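Local coordinates for protein alpha-1,2-Mannosidase (Trichoderma reesei, PDB 1HCU) that hydrolyses alpha-1,2-linked mannose, probably trimming high-mannose N-glycans with calcium as cofactor, at residues L251-L256 / K480-T485; T344-G349 / N435-A440; S348-E353 / P386-R391. All blocks are in the same frame, centred on the assembly; numbering follows the deposited sequence.

The three contacts all lie within the glycosyl hydrolase 47 domain. Interactions 2 and 3 are neighbours, their centres about 7 Å apart. They share S348 and G349, and the backbone N of V437 in interaction 2 probably bonds to P386 O in interaction 3. Interaction 1 sits on the opposite side of the chain's centre, its centre about 27 Å from that of interaction 3, and its residue T485 binds the calcium ion. The side chain of R391 in interaction 3 is about 8 Å from this ion. Interaction 3 also contains E353, a predicted proton donor; interaction 2 approaches it from farther out, with the side chain of V437 about 8 Å away.

Interaction 1 (L251-L256 / K480-T485); sequences LIKMYL and KFVFNT. With CA (calcium ion), chain H.
L256 overlaps V482 closely: its CD1 comes to 3.3 Å from V482 CG2, the two side chains reaching toward each other tip to tip. The same methyl lies 3.7 Å from F481 O, so it packs against both the side chain and the backbone of the strand. One helical turn earlier, K253 slides past V482 in the opposite direction, its CB 4.0 Å from V482 CG1. With CG beside the backbone N (chi1 -75°) and the chain extended beyond it, the ammonium group is carried along the strand to F483, where NZ donates to F483 O at 2.6 Å. The donor stands above the carbonyl plane, 48° out of it. K253 NZ has a second partner in E249 OE1, while E249 OE2 hydrogen-bonds T485 OG1, so one carboxylate links the buried lysine to the metal ligand. T485 holds the calcium ion through two atoms, O at 2.7 Å and OG1 at 2.9 Å, and four waters also bind the ion in this model. K253 and E249 thus form a second shell that is likely to fix both the end of the strand and the threonine hydroxyl. This arrangement is consistent with the C-terminal hairpin that plugs the barrel in family 47 enzymes and presents a threonine to calcium. The segment 251-256 of helix 245-257 runs nearly antiparallel to strand 481-483 (166°), with strand 489-491 pairing with the latter and helix 312-323 packing on K253 and L256.

Interaction 2 (T344-G349 / N435-A440); sequences TQTASG and NDVTQA
S348 reaches V437 with its whole side chain. Its CB lies 3.3 Å from Q439 O, and OG, one bond further, donates to V437 O at 2.7 Å, approaching in the plane of that carbonyl, at one of its lone pairs. OG stands between the backbone N and the carbonyl carbon (chi1 66°), which lets it also accept from I350 N, so the hydroxyl is used in both directions. The backbone N of S348 adds a weak bond to the same V437 O. Beside it, T346 and V437 cross at about a right angle, with CG2 of the threonine 3.8 Å from V437 CG1. A347 CB approaches T438 O to 3.3 Å, and a water bridges A347 N to that same oxygen. The partner loop is a type I turn from D436 to Q439, stiffened by an Asx turn in which D436 OD1 accepts from T438 N, and from T438 OG1 as well. The contact thus joins two surface loops of the barrel: one follows helix 326-344 and leads to strand 354-356, the other runs from strand 430-431 toward helix 451-465.

Interaction 3 (S348-E353 / P386-R391); sequences SGIGPE and PYYILR
The two loops meet at close to a right angle, 97° between their end-to-end directions, with the CA atoms of P352 and P386 5.1 Å apart. Both belong to the (alpha/alpha)7 barrel of glycosyl hydrolase family 47: the loop 348-353 leads into strand 354-356, and the loop 386-391 into helix 393-405. A water joins the backbones, donating to G351 O and to Y387 O. E353, a predicted proton donor, carries the main side-chain contact. Its CB lies over one face of the Y387 ring in a CH-pi contact, 4.1 Å from the ring centroid. A bend at chi2 (-79°) brings the carboxyl end back along the ring and OE2 toward R391; the last torsion leaves the carboxylate nearly parallel to the ring plane. R391 grips this single oxygen side-on with two nitrogens in a salt bridge: NE lies 2.9 Å from OE2 along a fairly straight bond of 161°, and NH2 makes a longer one at 3.3 Å. OE2 sits at the edge of the guanidinium, near its plane, although the carboxylate itself is steeply inclined to it. With an alanine here, R391 would probably lose the carboxylate that engages both NE and NH2, leaving the guanidinium without this mate and freer to turn. R391 also lies close to E393, another predicted active-site residue, so the E353-R391 pair probably lies within the active site. At the other end of the contact, I350 CG2 rests over the Y388 ring, 3.8 Å from the centroid, while L390 N sits over the opposite face, toward the rim. The ring is fastened at its far end too: Y388 OH donates to R391 O at 2.8 Å, in the carbonyl plane and on a lone pair.

Interaction 1 (L251-L256 / K480-T485)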
loop_
_atom_site.group_PDB
_atom_site.type_symbol
_atom_site.label_atom_id
_atom_site.label_comp_id
_atom_site.label_asym_id
_atom_site.label_seq_id
_atom_site.Cartn_x
_atom_site.Cartn_y
_atom_site.Cartn_z
ATOM N N LEU A 251 -2.094 4.234 -11.628
ATOM C CA LEU A 251 -2.224 4.435 -13.059
ATOM C C LEU A 251 -2.841 3.199 -13.716
ATOM O O LEU A 251 -3.833 3.298 -14.447
ATOM C CB LEU A 251 -0.855 4.713 -13.666
ATOM C CG LEU A 251 -0.544 6.084 -14.278
ATOM C CD1 LEU A 251 -1.193 7.223 -13.543
ATOM C CD2 LEU A 251 0.961 6.232 -14.278
ATOM N N ILE A 252 -2.262 2.033 -13.449
ATOM C CA ILE A 252 -2.778 0.799 -14.027
ATOM C C ILE A 252 -4.048 0.349 -13.301
ATOM O O ILE A 252 -4.921 -0.282 -13.903
ATOM C CB ILE A 252 -1.716 -0.330 -13.969
ATOM C CG1 ILE A 252 -2.198 -1.562 -14.741
ATOM C CG2 ILE A 252 -1.424 -0.684 -12.526
ATOM C CD1 ILE A 252 -2.376 -1.334 -16.225
ATOM N N LYS A 253 -4.168 0.681 -12.018
ATOM C CA LYS A 253 -5.356 0.274 -11.275
ATOM C C LYS A 253 -6.617 1.003 -11.732
ATOM O O LYS A 253 -7.717 0.456 -11.649
ATOM C CB LYS A 253 -5.136 0.436 -9.767
ATOM C CG LYS A 253 -4.232 -0.655 -9.197
ATOM C CD LYS A 253 -4.182 -0.645 -7.677
ATOM C CE LYS A 253 -3.350 -1.810 -7.149
ATOM N NZ LYS A 253 -3.313 -1.826 -5.651
ATOM N N MET A 254 -6.452 2.226 -12.225
ATOM C CA MET A 254 -7.573 3.007 -12.729
ATOM C C MET A 254 -8.038 2.357 -14.024
ATOM O O MET A 254 -9.226 2.393 -14.362
ATOM C CB MET A 254 -7.151 4.459 -13.009
ATOM C CG MET A 254 -6.992 5.328 -11.773
ATOM S SD MET A 254 -8.402 5.143 -10.629
ATOM C CE MET A 254 -9.661 6.067 -11.476
ATOM N N TYR A 255 -7.099 1.752 -14.748
ATOM C CA TYR A 255 -7.431 1.084 -16.006
ATOM C C TYR A 255 -8.291 -0.142 -15.735
ATOM O O TYR A 255 -9.112 -0.528 -16.568
ATOM C CB TYR A 255 -6.160 0.666 -16.745
ATOM C CG TYR A 255 -6.410 -0.046 -18.058
ATOM C CD1 TYR A 255 -6.946 0.628 -19.161
ATOM C CD2 TYR A 255 -6.075 -1.388 -18.208
ATOM C CE1 TYR A 255 -7.134 -0.026 -20.386
ATOM C CE2 TYR A 255 -6.256 -2.048 -19.421
ATOM C CZ TYR A 255 -6.781 -1.368 -20.502
ATOM O OH TYR A 255 -6.938 -2.050 -21.694
ATOM N N LEU A 256 -8.085 -0.763 -14.574
ATOM C CA LEU A 256 -8.864 -1.935 -14.193
ATOM C C LEU A 256 -10.248 -1.422 -13.786
ATOM O O LEU A 256 -11.273 -2.024 -14.126
ATOM C CB LEU A 256 -8.209 -2.652 -13.002
ATOM C CG LEU A 256 -8.527 -4.134 -12.742
ATOM C CD1 LEU A 256 -8.164 -4.512 -11.298
ATOM C CD2 LEU A 256 -9.989 -4.412 -12.986
ATOM N N LYS A 480 -13.523 -8.323 -10.785
ATOM C CA LYS A 480 -14.622 -7.451 -10.421
ATOM C C LYS A 480 -14.243 -6.518 -9.276
ATOM O O LYS A 480 -15.027 -5.646 -8.903
ATOM C CB LYS A 480 -15.859 -8.278 -10.066
ATOM C CG LYS A 480 -16.305 -9.195 -11.200
ATOM C CD LYS A 480 -17.755 -9.622 -11.044
ATOM C CE LYS A 480 -18.697 -8.455 -11.321
ATOM N NZ LYS A 480 -18.541 -7.975 -12.717
ATOM N N PHE A 481 -13.042 -6.699 -8.728
ATOM C CA PHE A 481 -12.561 -5.845 -7.639
ATOM C C PHE A 481 -11.156 -5.295 -7.899
ATOM O O PHE A 481 -10.418 -5.816 -8.737
ATOM C CB PHE A 481 -12.579 -6.596 -6.298
ATOM C CG PHE A 481 -13.949 -6.694 -5.673
ATOM C CD1 PHE A 481 -14.878 -7.620 -6.134
ATOM C CD2 PHE A 481 -14.326 -5.818 -4.653
ATOM C CE1 PHE A 481 -16.165 -7.674 -5.596
ATOM C CE2 PHE A 481 -15.611 -5.864 -4.108
ATOM C CZ PHE A 481 -16.532 -6.794 -4.583
ATOM N N VAL A 482 -10.799 -4.227 -7.194
ATOM C CA VAL A 482 -9.486 -3.614 -7.346
ATOM C C VAL A 482 -8.995 -3.148 -5.992
ATOM O O VAL A 482 -9.689 -2.398 -5.305
ATOM C CB VAL A 482 -9.525 -2.372 -8.263
ATOM C CG1 VAL A 482 -8.097 -1.929 -8.593
ATOM C CG2 VAL A 482 -10.298 -2.676 -9.522
ATOM N N PHE A 483 -7.794 -3.578 -5.614
ATOM C CA PHE A 483 -7.233 -3.181 -4.327
ATOM C C PHE A 483 -6.640 -1.772 -4.383
ATOM O O PHE A 483 -5.876 -1.435 -5.301
ATOM C CB PHE A 483 -6.141 -4.154 -3.875
ATOM C CG PHE A 483 -6.647 -5.521 -3.486
ATOM C CD1 PHE A 483 -6.586 -6.581 -4.385
ATOM C CD2 PHE A 483 -7.142 -5.758 -2.207
ATOM C CE1 PHE A 483 -7.010 -7.868 -4.011
ATOM C CE2 PHE A 483 -7.566 -7.035 -1.825
ATOM C CZ PHE A 483 -7.498 -8.091 -2.731
ATOM N N ASN A 484 -7.006 -0.949 -3.401
ATOM C CA ASN A 484 -6.483 0.403 -3.322
ATOM C C ASN A 484 -5.104 0.213 -2.696
ATOM O O ASN A 484 -4.720 -0.912 -2.384
ATOM C CB ASN A 484 -7.404 1.300 -2.469
ATOM C CG ASN A 484 -6.988 1.379 -1.006
ATOM O OD1 ASN A 484 -6.618 0.383 -0.386
ATOM N ND2 ASN A 484 -7.072 2.575 -0.447
ATOM N N THR A 485 -4.356 1.288 -2.506
ATOM C CA THR A 485 -3.013 1.148 -1.957
ATOM C C THR A 485 -2.932 0.606 -0.524
ATOM O O THR A 485 -1.884 0.143 -0.101
ATOM C CB THR A 485 -2.261 2.487 -2.058
ATOM O OG1 THR A 485 -0.901 2.229 -2.398
ATOM C CG2 THR A 485 -2.318 3.253 -0.748
HETATM CA CA CA H . 0.724 0.554 -0.736
HETATM O O HOH W 1 0.732 3.185 0.352
HETATM O O HOH W 2 3.039 1.321 0.594
HETATM O O HOH W 3 2.442 0.808 -2.837
HETATM O O HOH W 4 1.172 -1.912 0.429
#

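Interaction 2 (T344-G349 / N435-A440)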
loop_
_atom_site.group_PDB
_atom_site.type_symbol
_atom_site.label_atom_id
_atom_site.label_comp_id
_atom_site.label_asym_id
_atom_site.label_seq_id
_atom_site.Cartn_x
_atom_site.Cartn_y
_atom_site.Cartn_z
ATOM N N THR A 344 14.553 -13.857 3.165
ATOM C CA THR A 344 15.162 -15.175 3.351
ATOM C C THR A 344 16.651 -15.190 3.711
ATOM O O THR A 344 17.143 -16.178 4.247
ATOM C CB THR A 344 14.947 -16.053 2.064
ATOM O OG1 THR A 344 15.279 -17.418 2.333
ATOM C CG2 THR A 344 15.826 -15.555 0.924
ATOM N N GLN A 345 17.369 -14.104 3.447
ATOM C CA GLN A 345 18.793 -14.106 3.759
ATOM C C GLN A 345 19.228 -13.411 5.050
ATOM O O GLN A 345 20.405 -13.480 5.422
ATOM C CB GLN A 345 19.583 -13.577 2.558
ATOM C CG GLN A 345 19.312 -14.393 1.298
ATOM C CD GLN A 345 20.192 -14.006 0.125
ATOM O OE1 GLN A 345 21.315 -14.499 -0.015
ATOM N NE2 GLN A 345 19.688 -13.108 -0.725
ATOM N N THR A 346 18.304 -12.756 5.750
ATOM C CA THR A 346 18.678 -12.116 7.007
ATOM C C THR A 346 18.627 -13.178 8.105
ATOM O O THR A 346 18.159 -14.296 7.876
ATOM C CB THR A 346 17.719 -10.962 7.402
ATOM O OG1 THR A 346 16.409 -11.490 7.653
ATOM C CG2 THR A 346 17.649 -9.919 6.289
ATOM N N ALA A 347 19.099 -12.829 9.295
ATOM C CA ALA A 347 19.093 -13.768 10.405
ATOM C C ALA A 347 17.666 -14.015 10.885
ATOM O O ALA A 347 17.321 -15.128 11.272
ATOM C CB ALA A 347 19.961 -13.240 11.550
ATOM N N SER A 348 16.821 -12.990 10.846
ATOM C CA SER A 348 15.444 -13.174 11.294
ATOM C C SER A 348 14.531 -13.730 10.194
ATOM O O SER A 348 13.425 -14.199 10.476
ATOM C CB SER A 348 14.863 -11.852 11.796
ATOM O OG SER A 348 14.740 -10.924 10.733
ATOM N N GLY A 349 14.992 -13.683 8.949
ATOM C CA GLY A 349 14.163 -14.156 7.861
ATOM C C GLY A 349 13.163 -13.079 7.456
ATOM O O GLY A 349 12.235 -13.342 6.699
ATOM N N ASN A 435 13.253 -3.718 15.956
ATOM C CA ASN A 435 14.439 -2.899 15.732
ATOM C C ASN A 435 15.494 -3.372 14.735
ATOM O O ASN A 435 15.892 -2.617 13.852
ATOM C CB ASN A 435 15.135 -2.624 17.069
ATOM C CG ASN A 435 14.237 -1.909 18.061
ATOM O OD1 ASN A 435 13.577 -0.928 17.726
ATOM N ND2 ASN A 435 14.219 -2.394 19.293
ATOM N N ASP A 436 15.968 -4.604 14.873
ATOM C CA ASP A 436 17.014 -5.083 13.983
ATOM C C ASP A 436 16.681 -6.394 13.298
ATOM O O ASP A 436 16.694 -7.461 13.911
ATOM C CB ASP A 436 18.309 -5.247 14.762
ATOM C CG ASP A 436 19.526 -5.281 13.868
ATOM O OD1 ASP A 436 19.415 -5.720 12.701
ATOM O OD2 ASP A 436 20.603 -4.877 14.351
ATOM N N VAL A 437 16.420 -6.297 12.007
ATOM C CA VAL A 437 16.072 -7.435 11.187
ATOM C C VAL A 437 17.251 -8.380 10.958
ATOM O O VAL A 437 17.069 -9.588 10.772
ATOM C CB VAL A 437 15.501 -6.925 9.851
ATOM C CG1 VAL A 437 16.384 -7.324 8.690
ATOM C CG2 VAL A 437 14.077 -7.398 9.702
ATOM N N THR A 438 18.460 -7.832 10.986
ATOM C CA THR A 438 19.657 -8.636 10.791
ATOM C C THR A 438 19.956 -9.436 12.061
ATOM O O THR A 438 20.934 -10.179 12.122
ATOM C CB THR A 438 20.880 -7.757 10.445
ATOM O OG1 THR A 438 21.284 -7.019 11.602
ATOM C CG2 THR A 438 20.529 -6.777 9.323
ATOM N N GLN A 439 19.106 -9.281 13.074
ATOM C CA GLN A 439 19.271 -10.001 14.336
ATOM C C GLN A 439 18.261 -11.147 14.370
ATOM O O GLN A 439 17.081 -10.956 14.070
ATOM C CB GLN A 439 19.023 -9.057 15.509
ATOM C CG GLN A 439 20.035 -9.154 16.616
ATOM C CD GLN A 439 19.951 -7.969 17.552
ATOM O OE1 GLN A 439 20.154 -6.826 17.136
ATOM N NE2 GLN A 439 19.641 -8.230 18.825
ATOM N N ALA A 440 18.732 -12.333 14.740
ATOM C CA ALA A 440 17.884 -13.520 14.788
ATOM C C ALA A 440 16.536 -13.329 15.482
ATOM O O ALA A 440 15.500 -13.702 14.938
ATOM C CB ALA A 440 18.642 -14.657 15.444
HETATM O O HOH W 5 21.338 -11.004 9.238
#

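Interaction 3 (S348-E353 / P386-R391)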
loop_
_atom_site.group_PDB
_atom_site.type_symbol
_atom_site.label_atom_id
_atom_site.label_comp_id
_atom_site.label_asym_id
_atom_site.label_seq_id
_atom_site.Cartn_x
_atom_site.Cartn_y
_atom_site.Cartn_z
ATOM N N SER A 348 16.821 -12.990 10.846
ATOM C CA SER A 348 15.444 -13.174 11.294
ATOM C C SER A 348 14.531 -13.730 10.194
ATOM O O SER A 348 13.425 -14.199 10.476
ATOM C CB SER A 348 14.863 -11.852 11.796
ATOM O OG SER A 348 14.740 -10.924 10.733
ATOM N N GLY A 349 14.992 -13.683 8.949
ATOM C CA GLY A 349 14.163 -14.156 7.861
ATOM C C GLY A 349 13.163 -13.079 7.456
ATOM O O GLY A 349 12.235 -13.342 6.699
ATOM N N ILE A 350 13.360 -11.861 7.960
ATOM C CA ILE A 350 12.493 -10.724 7.650
ATOM C C ILE A 350 13.288 -9.672 6.865
ATOM O O ILE A 350 14.447 -9.402 7.187
ATOM C CB ILE A 350 11.931 -10.081 8.957
ATOM C CG1 ILE A 350 11.082 -11.115 9.710
ATOM C CG2 ILE A 350 11.096 -8.836 8.627
ATOM C CD1 ILE A 350 10.636 -10.680 11.098
ATOM N N GLY A 351 12.665 -9.082 5.846
ATOM C CA GLY A 351 13.345 -8.086 5.026
ATOM C C GLY A 351 13.606 -6.745 5.698
ATOM O O GLY A 351 12.819 -6.308 6.533
ATOM N N PRO A 352 14.711 -6.064 5.349
ATOM C CA PRO A 352 15.075 -4.763 5.921
ATOM C C PRO A 352 14.233 -3.622 5.357
ATOM O O PRO A 352 13.631 -3.754 4.298
ATOM C CB PRO A 352 16.550 -4.628 5.552
ATOM C CG PRO A 352 16.609 -5.301 4.214
ATOM C CD PRO A 352 15.750 -6.537 4.413
ATOM N N GLU A 353 14.200 -2.508 6.080
ATOM C CA GLU A 353 13.440 -1.327 5.677
ATOM C C GLU A 353 14.129 -0.665 4.492
ATOM O O GLU A 353 13.485 -0.182 3.556
ATOM C CB GLU A 353 13.378 -0.352 6.845
ATOM C CG GLU A 353 11.996 0.142 7.146
ATOM C CD GLU A 353 11.576 1.222 6.209
ATOM O OE1 GLU A 353 12.461 2.006 5.822
ATOM O OE2 GLU A 353 10.382 1.304 5.873
ATOM N N PRO A 386 17.716 -1.221 9.220
ATOM C CA PRO A 386 17.407 -2.514 9.840
ATOM C C PRO A 386 16.021 -2.811 10.389
ATOM O O PRO A 386 15.631 -3.977 10.468
ATOM C CB PRO A 386 18.478 -2.629 10.923
ATOM C CG PRO A 386 18.633 -1.205 11.370
ATOM C CD PRO A 386 18.639 -0.436 10.068
ATOM N N TYR A 387 15.267 -1.788 10.770
ATOM C CA TYR A 387 13.955 -2.059 11.342
ATOM C C TYR A 387 12.891 -2.586 10.388
ATOM O O TYR A 387 13.037 -2.544 9.161
ATOM C CB TYR A 387 13.422 -0.819 12.069
ATOM C CG TYR A 387 13.405 0.438 11.237
ATOM C CD1 TYR A 387 14.537 1.255 11.137
ATOM C CD2 TYR A 387 12.260 0.807 10.536
ATOM C CE1 TYR A 387 14.521 2.415 10.351
ATOM C CE2 TYR A 387 12.236 1.960 9.750
ATOM C CZ TYR A 387 13.365 2.751 9.663
ATOM O OH TYR A 387 13.332 3.864 8.865
ATOM N N TYR A 388 11.826 -3.106 10.989
ATOM C CA TYR A 388 10.665 -3.640 10.287
ATOM C C TYR A 388 9.429 -3.224 11.100
ATOM O O TYR A 388 9.338 -3.504 12.304
ATOM C CB TYR A 388 10.727 -5.172 10.194
ATOM C CG TYR A 388 9.478 -5.776 9.578
ATOM C CD1 TYR A 388 9.160 -5.564 8.235
ATOM C CD2 TYR A 388 8.588 -6.520 10.354
ATOM C CE1 TYR A 388 7.986 -6.075 7.684
ATOM C CE2 TYR A 388 7.412 -7.036 9.815
ATOM C CZ TYR A 388 7.117 -6.811 8.481
ATOM O OH TYR A 388 5.955 -7.326 7.944
ATOM N N ILE A 389 8.482 -2.556 10.449
ATOM C CA ILE A 389 7.289 -2.105 11.151
ATOM C C ILE A 389 5.999 -2.725 10.646
ATOM O O ILE A 389 4.971 -2.054 10.511
ATOM C CB ILE A 389 7.168 -0.553 11.132
ATOM C CG1 ILE A 389 6.934 -0.034 9.715
ATOM C CG2 ILE A 389 8.451 0.062 11.672
ATOM C CD1 ILE A 389 6.719 1.477 9.664
ATOM N N LEU A 390 6.066 -4.022 10.364
ATOM C CA LEU A 390 4.906 -4.782 9.918
ATOM C C LEU A 390 4.385 -4.412 8.523
ATOM O O LEU A 390 3.182 -4.532 8.259
ATOM C CB LEU A 390 3.790 -4.637 10.972
ATOM C CG LEU A 390 4.195 -4.956 12.429
ATOM C CD1 LEU A 390 3.037 -4.744 13.394
ATOM C CD2 LEU A 390 4.666 -6.419 12.504
ATOM N N ARG A 391 5.276 -3.979 7.627
ATOM C CA ARG A 391 4.853 -3.615 6.271
ATOM C C ARG A 391 4.331 -4.825 5.509
ATOM O O ARG A 391 4.631 -5.963 5.857
ATOM C CB ARG A 391 5.988 -2.941 5.495
ATOM C CG ARG A 391 6.273 -1.521 6.003
ATOM C CD ARG A 391 7.167 -0.766 5.052
ATOM N NE ARG A 391 7.631 0.522 5.567
ATOM C CZ ARG A 391 6.871 1.597 5.771
ATOM N NH1 ARG A 391 5.564 1.572 5.515
ATOM N NH2 ARG A 391 7.433 2.720 6.203
HETATM O O HOH W 6 11.432 -3.717 7.092
#